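Local atomic coordinates of putative immunoglobulin-blocking virulence protein (Mycoplasma mycoides subsp. capri, PDB entry 7ADK), a protein that probably captures host antibodies as a virulence factor, blocking immunoglobulin function and so assisting immune evasion by this mycoplasma. Residues Lys215-Ser220 with Leu228-Ser233. Residues are numbered along the deposited sequence; the frame is centred on the assembly and turned at random.
Sequences KEEFNS and LSSLES
Glu-217 with Ser-229 and Ser-230 makes the contact, by van der Waals packing, with no hydrogen bond or salt bridge between the segments. The side chain of Glu-217 leaves its helix with CG anti to the backbone N (chi1 -170°) and then bends at chi2 (77°), which carries the carboxylate to Ser-229. There OE2 approaches the methylene carbon CB of the serine at 3.7 Å, touching carbon rather than the hydroxyl. A long, flexible glutamate suits this place, since its aliphatic part can pass Ser-230, whose OG lies 4.3 Å from CG, while the carboxylate ends beside Ser-229. Small serines on this side of helix 227-235 are consistent with the close spacing, 7.6 Å between the CA atoms of Glu-217 and Ser-230. Ser-230 is buried and also packs on Phe-214, about one turn before Glu-217 in helix 209-218.

Hydrogen bonds work within each segment, where a short serine hydroxyl can reach a carbonyl three residues back. Ser-220 OG donates to Glu-217 O at 2.6 Å, lying in the carbonyl plane, while Ser-220 N binds the same oxygen, so this carbonyl has two donors as the chain turns into the connecting loop. Ser-233 OG reaches Ser-230 O at 2.7 Å, slightly tilted from the carbonyl plane.

Burying just 99 Å², the contact is a light one between consecutive helices, 209-218 and 227-235, joined by a short linker: a local helix-loop-helix arrangement.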
ATOM      1  N   LYS A 215     -16.613 -26.660  37.492  1.00 85.03           N
ATOM      2  CA  LYS A 215     -16.937 -27.753  38.425  1.00 85.03           C
ATOM      3  C   LYS A 215     -15.911 -27.882  39.559  1.00 85.03           C
ATOM      4  O   LYS A 215     -16.294 -28.141  40.696  1.00 85.03           O
ATOM      5  CB  LYS A 215     -17.232 -29.063  37.672  1.00 85.03           C
ATOM      6  CG  LYS A 215     -16.026 -29.964  37.395  1.00 85.03           C
ATOM      7  CD  LYS A 215     -16.349 -31.149  36.477  1.00 85.03           C
ATOM      8  CE  LYS A 215     -17.374 -32.098  37.103  1.00 85.03           C
ATOM      9  NZ  LYS A 215     -17.601 -33.317  36.297  1.00 85.03           N
ATOM     10  N   GLU A 216     -14.629 -27.636  39.292  1.00 91.96           N
ATOM     11  CA  GLU A 216     -13.565 -27.669  40.303  1.00 91.96           C
ATOM     12  C   GLU A 216     -13.705 -26.571  41.369  1.00 91.96           C
ATOM     13  O   GLU A 216     -13.341 -26.793  42.519  1.00 91.96           O
ATOM     14  CB  GLU A 216     -12.199 -27.625  39.608  1.00 91.96           C
ATOM     15  CG  GLU A 216     -10.985 -27.830  40.531  1.00 91.96           C
ATOM     16  CD  GLU A 216     -10.402 -26.570  41.199  1.00 91.96           C
ATOM     17  OE1 GLU A 216     -10.740 -25.431  40.828  1.00 91.96           O
ATOM     18  OE2 GLU A 216      -9.551 -26.719  42.093  1.00 91.96           O
ATOM     19  N   GLU A 217     -14.298 -25.424  41.039  1.00 92.50           N
ATOM     20  CA  GLU A 217     -14.551 -24.348  42.000  1.00 92.50           C
ATOM     21  C   GLU A 217     -15.776 -24.644  42.883  1.00 92.50           C
ATOM     22  O   GLU A 217     -15.715 -24.448  44.093  1.00 92.50           O
ATOM     23  CB  GLU A 217     -14.661 -23.007  41.259  1.00 92.50           C
ATOM     24  CG  GLU A 217     -14.695 -21.767  42.157  1.00 92.50           C
ATOM     25  CD  GLU A 217     -13.338 -21.344  42.731  1.00 92.50           C
ATOM     26  OE1 GLU A 217     -12.431 -22.185  42.887  1.00 92.50           O
ATOM     27  OE2 GLU A 217     -13.164 -20.145  43.041  1.00 92.50           O
ATOM     28  N   PHE A 218     -16.855 -25.203  42.322  1.00 91.20           N
ATOM     29  CA  PHE A 218     -17.991 -25.713  43.104  1.00 91.20           C
ATOM     30  C   PHE A 218     -17.584 -26.851  44.051  1.00 91.20           C
ATOM     31  O   PHE A 218     -18.122 -26.959  45.150  1.00 91.20           O
ATOM     32  CB  PHE A 218     -19.097 -26.203  42.170  1.00 91.20           C
ATOM     33  CG  PHE A 218     -20.053 -25.139  41.685  1.00 91.20           C
ATOM     34  CD1 PHE A 218     -19.642 -24.184  40.743  1.00 91.20           C
ATOM     35  CD2 PHE A 218     -21.373 -25.121  42.155  1.00 91.20           C
ATOM     36  CE1 PHE A 218     -20.552 -23.240  40.248  1.00 91.20           C
ATOM     37  CE2 PHE A 218     -22.281 -24.174  41.668  1.00 91.20           C
ATOM     38  CZ  PHE A 218     -21.874 -23.243  40.703  1.00 91.20           C
ATOM     39  N   ASN A 219     -16.616 -27.679  43.656  1.00 93.12           N
ATOM     40  CA  ASN A 219     -16.004 -28.701  44.515  1.00 93.12           C
ATOM     41  C   ASN A 219     -15.083 -28.133  45.625  1.00 93.12           C
ATOM     42  O   ASN A 219     -14.647 -28.888  46.491  1.00 93.12           O
ATOM     43  CB  ASN A 219     -15.288 -29.761  43.653  1.00 93.12           C
ATOM     44  CG  ASN A 219     -16.200 -30.706  42.894  1.00 93.12           C
ATOM     45  OD1 ASN A 219     -17.413 -30.648  42.950  1.00 93.12           O
ATOM     46  ND2 ASN A 219     -15.657 -31.650  42.195  1.00 93.12           N
ATOM     47  N   SER A 220     -14.793 -26.831  45.662  1.00 96.07           N
ATOM     48  CA  SER A 220     -14.093 -26.195  46.783  1.00 96.07           C
ATOM     49  C   SER A 220     -15.024 -25.952  47.986  1.00 96.07           C
ATOM     50  O   SER A 220     -16.250 -25.917  47.861  1.00 96.07           O
ATOM     51  CB  SER A 220     -13.375 -24.921  46.329  1.00 96.07           C
ATOM     52  OG  SER A 220     -14.260 -23.836  46.188  1.00 96.07           O
ATOM     53  N   LEU A 228     -18.649 -15.277  42.219  1.00 93.92           N
ATOM     54  CA  LEU A 228     -17.901 -14.068  41.872  1.00 93.92           C
ATOM     55  C   LEU A 228     -16.521 -14.355  41.239  1.00 93.92           C
ATOM     56  O   LEU A 228     -16.130 -13.681  40.288  1.00 93.92           O
ATOM     57  CB  LEU A 228     -17.799 -13.214  43.146  1.00 93.92           C
ATOM     58  CG  LEU A 228     -17.137 -11.837  42.973  1.00 93.92           C
ATOM     59  CD1 LEU A 228     -17.761 -10.843  43.937  1.00 93.92           C
ATOM     60  CD2 LEU A 228     -15.639 -11.866  43.281  1.00 93.92           C
ATOM     61  N   SER A 229     -15.795 -15.370  41.718  1.00 91.59           N
ATOM     62  CA  SER A 229     -14.497 -15.789  41.171  1.00 91.59           C
ATOM     63  C   SER A 229     -14.618 -16.531  39.833  1.00 91.59           C
ATOM     64  O   SER A 229     -13.780 -16.339  38.960  1.00 91.59           O
ATOM     65  CB  SER A 229     -13.732 -16.635  42.187  1.00 91.59           C
ATOM     66  OG  SER A 229     -13.489 -15.910  43.377  1.00 91.59           O
ATOM     67  N   SER A 230     -15.694 -17.292  39.590  1.00 87.33           N
ATOM     68  CA  SER A 230     -15.984 -17.855  38.256  1.00 87.33           C
ATOM     69  C   SER A 230     -16.254 -16.759  37.218  1.00 87.33           C
ATOM     70  O   SER A 230     -15.703 -16.842  36.127  1.00 87.33           O
ATOM     71  CB  SER A 230     -17.140 -18.849  38.289  1.00 87.33           C
ATOM     72  OG  SER A 230     -16.772 -20.086  38.753  1.00 87.33           O
ATOM     73  N   LEU A 231     -16.991 -15.693  37.561  1.00 89.99           N
ATOM     74  CA  LEU A 231     -17.167 -14.522  36.685  1.00 89.99           C
ATOM     75  C   LEU A 231     -15.845 -13.773  36.432  1.00 89.99           C
ATOM     76  O   LEU A 231     -15.554 -13.344  35.321  1.00 89.99           O
ATOM     77  CB  LEU A 231     -18.217 -13.581  37.297  1.00 89.99           C
ATOM     78  CG  LEU A 231     -18.581 -12.383  36.398  1.00 89.99           C
ATOM     79  CD1 LEU A 231     -19.564 -12.785  35.310  1.00 89.99           C
ATOM     80  CD2 LEU A 231     -19.180 -11.239  37.200  1.00 89.99           C
ATOM     81  N   GLU A 232     -14.978 -13.665  37.434  1.00 91.44           N
ATOM     82  CA  GLU A 232     -13.640 -13.102  37.234  1.00 91.44           C
ATOM     83  C   GLU A 232     -12.796 -13.943  36.245  1.00 91.44           C
ATOM     84  O   GLU A 232     -12.061 -13.410  35.415  1.00 91.44           O
ATOM     85  CB  GLU A 232     -13.011 -12.944  38.627  1.00 91.44           C
ATOM     86  CG  GLU A 232     -11.715 -12.160  38.692  1.00 91.44           C
ATOM     87  CD  GLU A 232     -11.392 -11.606  40.079  1.00 91.44           C
ATOM     88  OE1 GLU A 232     -11.648 -12.275  41.097  1.00 91.44           O
ATOM     89  OE2 GLU A 232     -10.840 -10.492  40.169  1.00 91.44           O
ATOM     90  N   SER A 233     -12.965 -15.270  36.251  1.00 86.03           N
ATOM     91  CA  SER A 233     -12.388 -16.179  35.250  1.00 86.03           C
ATOM     92  C   SER A 233     -13.053 -16.134  33.868  1.00 86.03           C
ATOM     93  O   SER A 233     -12.729 -16.960  33.018  1.00 86.03           O
ATOM     94  CB  SER A 233     -12.255 -17.606  35.791  1.00 86.03           C
ATOM     95  OG  SER A 233     -13.448 -18.340  35.719  1.00 86.03           O
TER